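Local coordinates for sensory box/GGDEF family protein (Caulobacter crescentus, PDB 4YME) that probably senses a signal and turns over cyclic di-GMP, its GGDEF domain, the part modelled here, having the fold of diguanylate cyclases, at residues E32-F44 with G82-Q95. Residues are numbered along the deposited sequence; the frame is centred on the assembly and turned at random. Where two conformers were deposited one is given.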
ATOM      1  N   GLU A  32      16.028   4.226 -12.598  1.00 20.19           N
ATOM      2  CA  GLU A  32      15.504   3.403 -11.500  1.00 19.49           C
ATOM      3  C   GLU A  32      14.124   2.819 -11.857  1.00 19.49           C
ATOM      4  O   GLU A  32      13.459   3.329 -12.734  1.00 20.29           O
ATOM      5  CB  GLU A  32      15.390   4.235 -10.214  1.00 18.42           C
ATOM      6  CG  GLU A  32      16.706   4.638  -9.633  1.00 18.90           C
ATOM      7  CD  GLU A  32      16.621   5.845  -8.693  1.00 18.89           C
ATOM      8  OE1 GLU A  32      16.060   6.914  -9.110  1.00 18.21           O
ATOM      9  OE2 GLU A  32      17.109   5.739  -7.530  1.00 20.20           O
ATOM     10  N   SER A  33      13.793   1.757 -11.146  1.00 20.12           N
ATOM     11  CA  SER A  33      12.457   1.182 -11.308  0.70 20.62           C
ATOM     12  C   SER A  33      11.469   1.855 -10.367  1.00 19.56           C
ATOM     13  O   SER A  33      11.832   2.304  -9.278  1.00 19.09           O
ATOM     14  CB  SER A  33      12.474  -0.304 -11.102  0.70 21.52           C
ATOM     15  OG  SER A  33      12.762  -0.624  -9.811  0.70 23.18           O
ATOM     16  N   LEU A  34      10.241   1.945 -10.833  1.00 18.85           N
ATOM     17  CA  LEU A  34       9.152   2.526 -10.074  1.00 17.94           C
ATOM     18  C   LEU A  34       7.929   1.616 -10.183  1.00 16.71           C
ATOM     19  O   LEU A  34       7.510   1.276 -11.293  1.00 17.31           O
ATOM     20  CB  LEU A  34       8.820   3.901 -10.636  1.00 18.67           C
ATOM     21  CG  LEU A  34       7.592   4.624 -10.117  1.00 19.67           C
ATOM     22  CD1 LEU A  34       7.741   4.881  -8.713  1.00 19.95           C
ATOM     23  CD2 LEU A  34       7.359   5.922 -11.002  1.00 20.53           C
ATOM     24  N   ALA A  35       7.377   1.255  -9.040  1.00 16.79           N
ATOM     25  CA  ALA A  35       6.177   0.386  -8.934  1.00 16.12           C
ATOM     26  C   ALA A  35       5.195   0.970  -7.954  1.00 15.63           C
ATOM     27  O   ALA A  35       5.610   1.632  -6.958  1.00 15.88           O
ATOM     28  CB  ALA A  35       6.538  -0.996  -8.469  1.00 17.01           C
ATOM     29  N   VAL A  36       3.918   0.764  -8.222  1.00 15.34           N
ATOM     30  CA  VAL A  36       2.836   1.200  -7.328  1.00 15.39           C
ATOM     31  C   VAL A  36       2.099  -0.037  -6.893  1.00 15.44           C
ATOM     32  O   VAL A  36       1.604  -0.795  -7.729  1.00 15.89           O
ATOM     33  CB  VAL A  36       1.921   2.202  -8.006  1.00 15.78           C
ATOM     34  CG1 VAL A  36       0.739   2.579  -7.160  1.00 16.75           C
ATOM     35  CG2 VAL A  36       2.796   3.442  -8.476  1.00 16.20           C
ATOM     36  N   ILE A  37       1.936  -0.178  -5.589  1.00 15.48           N
ATOM     37  CA  ILE A  37       1.335  -1.322  -4.962  1.00 15.82           C
ATOM     38  C   ILE A  37       0.124  -0.878  -4.202  1.00 16.17           C
ATOM     39  O   ILE A  37       0.254  -0.092  -3.260  1.00 16.15           O
ATOM     40  CB  ILE A  37       2.307  -2.037  -4.048  1.00 17.43           C
ATOM     41  CG1 ILE A  37       3.556  -2.462  -4.807  1.00 18.80           C
ATOM     42  CG2 ILE A  37       1.643  -3.229  -3.402  1.00 18.88           C
ATOM     43  CD1 ILE A  37       4.717  -2.926  -3.999  1.00 20.94           C
ATOM     44  N   CYS A  38      -1.041  -1.368  -4.586  1.00 16.27           N
ATOM     45  CA  CYS A  38      -2.282  -1.093  -3.882  0.50 17.70           C
ATOM     46  C   CYS A  38      -2.634  -2.268  -2.967  1.00 17.35           C
ATOM     47  O   CYS A  38      -2.596  -3.415  -3.395  1.00 18.31           O
ATOM     48  CB  CYS A  38      -3.364  -0.840  -4.937  0.50 18.74           C
ATOM     49  SG  CYS A  38      -4.982  -0.320  -4.345  0.50 21.96           S
ATOM     50  N   ILE A  39      -2.972  -1.975  -1.714  1.00 15.65           N
ATOM     51  CA  ILE A  39      -3.128  -2.994  -0.687  1.00 17.23           C
ATOM     52  C   ILE A  39      -4.436  -2.806   0.022  1.00 17.79           C
ATOM     53  O   ILE A  39      -4.830  -1.668   0.290  1.00 17.22           O
ATOM     54  CB  ILE A  39      -2.049  -2.824   0.397  1.00 17.89           C
ATOM     55  CG1 ILE A  39      -0.651  -2.936  -0.194  1.00 18.83           C
ATOM     56  CG2 ILE A  39      -2.267  -3.777   1.583  1.00 19.10           C
ATOM     57  CD1 ILE A  39       0.472  -2.387   0.680  1.00 20.93           C
ATOM     58  N   ASP A  40      -5.141  -3.894   0.314  1.00 18.15           N
ATOM     59  CA  ASP A  40      -6.285  -3.745   1.195  1.00 20.28           C
ATOM     60  C   ASP A  40      -6.345  -4.884   2.166  1.00 19.29           C
ATOM     61  O   ASP A  40      -5.589  -5.821   2.030  1.00 21.35           O
ATOM     62  CB  ASP A  40      -7.560  -3.429   0.489  1.00 22.48           C
ATOM     63  CG  ASP A  40      -8.218  -4.576  -0.139  1.00 24.05           C
ATOM     64  OD1 ASP A  40      -7.679  -5.689  -0.128  1.00 24.38           O
ATOM     65  OD2 ASP A  40      -9.395  -4.329  -0.498  1.00 30.81           O
ATOM     66  N   LEU A  41      -7.134  -4.732   3.211  1.00 17.81           N
ATOM     67  CA  LEU A  41      -7.157  -5.697   4.300  1.00 18.27           C
ATOM     68  C   LEU A  41      -8.335  -6.663   4.120  1.00 19.23           C
ATOM     69  O   LEU A  41      -9.468  -6.259   3.873  1.00 21.92           O
ATOM     70  CB  LEU A  41      -7.235  -4.981   5.668  1.00 17.93           C
ATOM     71  CG  LEU A  41      -6.039  -4.071   5.952  1.00 17.84           C
ATOM     72  CD1 LEU A  41      -6.215  -3.439   7.328  1.00 18.52           C
ATOM     73  CD2 LEU A  41      -4.662  -4.835   5.859  1.00 19.63           C
ATOM     74  N   ASP A  42      -8.054  -7.934   4.352  1.00 19.51           N
ATOM     75  CA  ASP A  42      -9.046  -8.998   4.089  1.00 20.71           C
ATOM     76  C   ASP A  42     -10.206  -8.965   5.059  1.00 20.43           C
ATOM     77  O   ASP A  42     -11.341  -9.351   4.693  1.00 21.32           O
ATOM     78  CB  ASP A  42      -8.363 -10.353   4.107  1.00 21.77           C
ATOM     79  CG  ASP A  42      -7.476 -10.594   2.870  1.00 24.27           C
ATOM     80  OD1 ASP A  42      -7.417  -9.778   1.939  1.00 26.41           O
ATOM     81  OD2 ASP A  42      -6.810 -11.620   2.909  1.00 29.35           O
ATOM     82  N   HIS A  43      -9.973  -8.524   6.291  1.00 19.96           N
ATOM     83  CA  HIS A  43     -10.997  -8.665   7.351  1.00 19.99           C
ATOM     84  C   HIS A  43     -11.272  -7.388   8.124  1.00 20.09           C
ATOM     85  O   HIS A  43     -11.690  -7.399   9.287  1.00 19.59           O
ATOM     86  CB  HIS A  43     -10.647  -9.799   8.295  1.00 20.53           C
ATOM     87  CG  HIS A  43     -10.288 -11.069   7.604  1.00 21.61           C
ATOM     88  ND1 HIS A  43     -11.221 -11.876   6.997  1.00 24.55           N
ATOM     89  CD2 HIS A  43      -9.099 -11.679   7.460  1.00 21.98           C
ATOM     90  CE1 HIS A  43     -10.603 -12.920   6.476  1.00 23.63           C
ATOM     91  NE2 HIS A  43      -9.317 -12.834   6.751  1.00 23.70           N
ATOM     92  N   PHE A  44     -11.134  -6.263   7.456  1.00 19.97           N
ATOM     93  CA  PHE A  44     -11.476  -4.963   8.017  1.00 19.82           C
ATOM     94  C   PHE A  44     -12.957  -4.799   8.308  1.00 20.88           C
ATOM     95  O   PHE A  44     -13.329  -4.421   9.403  1.00 20.16           O
ATOM     96  CB  PHE A  44     -10.993  -3.891   7.025  1.00 20.56           C
ATOM     97  CG  PHE A  44     -11.292  -2.512   7.409  1.00 19.24           C
ATOM     98  CD1 PHE A  44     -10.616  -1.872   8.452  1.00 19.93           C
ATOM     99  CD2 PHE A  44     -12.211  -1.795   6.701  1.00 21.91           C
ATOM    100  CE1 PHE A  44     -10.862  -0.550   8.776  1.00 20.77           C
ATOM    101  CE2 PHE A  44     -12.469  -0.489   7.014  1.00 22.84           C
ATOM    102  CZ  PHE A  44     -11.795   0.140   8.076  1.00 21.66           C
ATOM    103  N   GLY A  82     -10.498   4.351   4.124  1.00 24.23           N
ATOM    104  CA  GLY A  82     -10.816   3.006   4.513  1.00 22.70           C
ATOM    105  C   GLY A  82      -9.559   2.242   4.801  1.00 21.16           C
ATOM    106  O   GLY A  82      -8.625   2.781   5.398  1.00 20.44           O
ATOM    107  N   ASP A  83      -9.538   1.007   4.334  1.00 18.57           N
ATOM    108  CA  ASP A  83      -8.424   0.090   4.455  1.00 18.07           C
ATOM    109  C   ASP A  83      -7.614  -0.053   3.173  1.00 17.55           C
ATOM    110  O   ASP A  83      -6.947  -1.073   2.994  1.00 18.15           O
ATOM    111  CB  ASP A  83      -8.894  -1.276   4.900  1.00 18.54           C
ATOM    112  CG  ASP A  83      -9.769  -1.987   3.848  1.00 19.80           C
ATOM    113  OD1 ASP A  83     -10.527  -1.307   3.122  1.00 21.84           O
ATOM    114  OD2 ASP A  83      -9.646  -3.217   3.778  1.00 21.26           O
ATOM    115  N   GLU A  84      -7.601   0.978   2.362  1.00 18.36           N
ATOM    116  CA  GLU A  84      -6.852   1.009   1.115  0.50 19.09           C
ATOM    117  C   GLU A  84      -5.538   1.762   1.306  1.00 17.87           C
ATOM    118  O   GLU A  84      -5.545   2.957   1.629  1.00 17.89           O
ATOM    119  CB  GLU A  84      -7.670   1.738   0.096  0.50 22.15           C
ATOM    120  CG  GLU A  84      -8.854   0.952  -0.426  0.50 24.92           C
ATOM    121  CD  GLU A  84      -9.231   1.587  -1.723  0.50 27.55           C
ATOM    122  OE1 GLU A  84      -8.501   1.363  -2.719  0.50 30.14           O
ATOM    123  OE2 GLU A  84     -10.155   2.412  -1.673  0.50 32.79           O
ATOM    124  N   PHE A  85      -4.446   1.059   1.138  1.00 15.67           N
ATOM    125  CA  PHE A  85      -3.106   1.619   1.293  1.00 15.32           C
ATOM    126  C   PHE A  85      -2.376   1.547  -0.029  1.00 15.52           C
ATOM    127  O   PHE A  85      -2.721   0.734  -0.921  1.00 15.11           O
ATOM    128  CB  PHE A  85      -2.351   0.854   2.328  1.00 15.15           C
ATOM    129  CG  PHE A  85      -2.937   0.958   3.729  1.00 14.60           C
ATOM    130  CD1 PHE A  85      -3.957   0.153   4.151  1.00 15.90           C
ATOM    131  CD2 PHE A  85      -2.380   1.855   4.641  1.00 14.95           C
ATOM    132  CE1 PHE A  85      -4.446   0.241   5.451  1.00 15.73           C
ATOM    133  CE2 PHE A  85      -2.865   1.952   5.931  1.00 15.01           C
ATOM    134  CZ  PHE A  85      -3.929   1.138   6.350  1.00 15.58           C
ATOM    135  N   ILE A  86      -1.368   2.409  -0.203  1.00 14.76           N
ATOM    136  CA  ILE A  86      -0.535   2.395  -1.382  1.00 15.81           C
ATOM    137  C   ILE A  86       0.906   2.464  -0.945  1.00 15.31           C
ATOM    138  O   ILE A  86       1.274   3.275  -0.061  1.00 15.39           O
ATOM    139  CB  ILE A  86      -0.813   3.592  -2.297  1.00 19.11           C
ATOM    140  CG1 ILE A  86      -2.229   3.592  -2.792  1.00 22.69           C
ATOM    141  CG2 ILE A  86       0.225   3.691  -3.428  1.00 19.34           C
ATOM    142  CD1 ILE A  86      -2.440   2.774  -3.922  1.00 26.08           C
ATOM    143  N   VAL A  87       1.751   1.655  -1.572  1.00 14.76           N
ATOM    144  CA  VAL A  87       3.195   1.772  -1.416  1.00 14.60           C
ATOM    145  C   VAL A  87       3.785   2.060  -2.763  1.00 15.09           C
ATOM    146  O   VAL A  87       3.456   1.413  -3.769  1.00 16.30           O
ATOM    147  CB  VAL A  87       3.819   0.484  -0.834  1.00 15.45           C
ATOM    148  CG1 VAL A  87       5.314   0.544  -0.925  1.00 17.40           C
ATOM    149  CG2 VAL A  87       3.315   0.241   0.594  1.00 15.98           C
ATOM    150  N   VAL A  88       4.630   3.082  -2.820  1.00 13.57           N
ATOM    151  CA  VAL A  88       5.404   3.393  -4.006  1.00 14.53           C
ATOM    152  C   VAL A  88       6.837   2.998  -3.785  1.00 14.91           C
ATOM    153  O   VAL A  88       7.481   3.473  -2.858  1.00 14.74           O
ATOM    154  CB  VAL A  88       5.272   4.886  -4.397  1.00 14.20           C
ATOM    155  CG1 VAL A  88       6.164   5.192  -5.595  1.00 15.47           C
ATOM    156  CG2 VAL A  88       3.838   5.292  -4.626  1.00 15.57           C
ATOM    157  N   GLN A  89       7.319   2.095  -4.649  1.00 15.26           N
ATOM    158  CA  GLN A  89       8.675   1.562  -4.554  1.00 16.12           C
ATOM    159  C   GLN A  89       9.541   2.189  -5.642  1.00 16.41           C
ATOM    160  O   GLN A  89       9.235   2.108  -6.813  1.00 16.46           O
ATOM    161  CB  GLN A  89       8.638   0.055  -4.801  1.00 18.34           C
ATOM    162  CG  GLN A  89      10.023  -0.537  -4.680  1.00 20.60           C
ATOM    163  CD  GLN A  89      10.070  -1.961  -5.255  1.00 20.56           C
ATOM    164  OE1 GLN A  89       9.545  -2.232  -6.360  1.00 23.29           O
ATOM    165  NE2 GLN A  89      10.690  -2.831  -4.529  1.00 23.45           N
ATOM    166  N   ILE A  90      10.637   2.818  -5.203  1.00 16.44           N
ATOM    167  CA  ILE A  90      11.716   3.233  -6.090  1.00 17.32           C
ATOM    168  C   ILE A  90      12.918   2.358  -5.776  1.00 18.86           C
ATOM    169  O   ILE A  90      13.383   2.306  -4.649  1.00 19.04           O
ATOM    170  CB  ILE A  90      12.082   4.701  -5.890  1.00 17.17           C
ATOM    171  CG1 ILE A  90      10.949   5.627  -6.293  1.00 18.12           C
ATOM    172  CG2 ILE A  90      13.300   5.052  -6.748  1.00 18.01           C
ATOM    173  CD1 ILE A  90      11.095   7.108  -5.910  1.00 19.75           C
ATOM    174  N   ALA A  91      13.435   1.704  -6.805  1.00 22.31           N
ATOM    175  CA  ALA A  91      14.484   0.694  -6.587  1.00 24.24           C
ATOM    176  C   ALA A  91      15.318   0.520  -7.842  1.00 28.52           C
ATOM    177  O   ALA A  91      15.220   1.310  -8.748  1.00 25.84           O
ATOM    178  CB  ALA A  91      13.855  -0.616  -6.179  1.00 24.50           C
ATOM    179  N   GLY A  92      16.153  -0.523  -7.869  1.00 37.52           N
ATOM    180  CA  GLY A  92      17.041  -0.803  -9.033  1.00 42.48           C
ATOM    181  C   GLY A  92      16.622  -2.001  -9.860  1.00 49.67           C
ATOM    182  O   GLY A  92      15.443  -2.398  -9.872  1.00 52.84           O
ATOM    183  N   GLY A  93      17.590  -2.519 -10.618  1.00 56.96           N
ATOM    184  CA  GLY A  93      17.553  -3.875 -11.175  1.00 61.48           C
ATOM    185  C   GLY A  93      16.355  -4.317 -12.009  1.00 62.65           C
ATOM    186  O   GLY A  93      15.756  -3.522 -12.738  1.00 64.24           O
ATOM    187  N   ASP A  94      16.039  -5.610 -11.907  1.00 64.46           N
ATOM    188  CA  ASP A  94      14.930  -6.212 -12.638  1.00 64.82           C
ATOM    189  C   ASP A  94      13.607  -5.763 -11.997  1.00 61.20           C
ATOM    190  O   ASP A  94      13.266  -6.194 -10.895  1.00 58.68           O
ATOM    191  CB  ASP A  94      15.038  -7.751 -12.645  1.00 68.26           C
ATOM    192  CG  ASP A  94      13.950  -8.410 -13.496  1.00 71.24           C
ATOM    193  OD1 ASP A  94      13.727  -7.942 -14.642  1.00 74.79           O
ATOM    194  OD2 ASP A  94      13.305  -9.376 -13.026  1.00 69.22           O
ATOM    195  N   GLN A  95      12.880  -4.899 -12.703  1.00 58.08           N
ATOM    196  CA  GLN A  95      11.701  -4.213 -12.145  1.00 55.58           C
ATOM    197  C   GLN A  95      10.549  -5.140 -11.683  1.00 54.70           C
ATOM    198  O   GLN A  95      10.009  -4.935 -10.560  1.00 46.55           O
ATOM    199  CB  GLN A  95      11.178  -3.176 -13.142  1.00 56.27           C
ATOM    200  CG  GLN A  95       9.766  -2.717 -12.860  1.00 54.95           C
ATOM    201  CD  GLN A  95       9.328  -1.602 -13.773  1.00 55.40           C
ATOM    202  OE1 GLN A  95       9.155  -1.803 -14.996  1.00 52.61           O
ATOM    203  NE2 GLN A  95       9.096  -0.420 -13.190  1.00 52.25           N
TER
HETATM  204  O   HOH W   1      10.377  -0.410  -8.173  1.00 27.25           O
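The two central strands of the GGDEF domain's antiparallel sheet, 33-41 and 84-91, run side by side through four hydrogen-bonded pairs, from S33 with A91 to I39 with F85, each closed by two backbone bonds. L34, V36, C38, I86, V88 and I90 share one face, covered by helices 13-30 and 139-156; there L34 CD1 packs 3.5 Å from V88 CG1, and V36 CG1 meets I86 CG2 at 3.9 Å. On the other face, I39 CD1 lies 3.9 Å from V87 CG2. In one S33 conformer OG donates to a water at 2.9 Å; that water donates to Q89 O and to Q89 OE1 (2.7 Å), while Q89 NE2 donates a hydrogen bond to V98 O in helix 95-109. The GGDEF signature, residues 81-85, forms the hairpin between strand 76-81 and strand 84-91 in this ferredoxin-like fold. With D83 CG between that residue's backbone N and carbonyl carbon (chi1 67°), OD2 reaches L41 N, which donates to it at 3.0 Å from above the carboxylate plane. That carboxylate stacks on the F44 ring, 11° between planes, with D83 CB in CH-pi contact 3.9 Å from the F44 centroid. D40 OD2, 4.4 Å from D83 OD2, makes a salt bridge to K154 NZ.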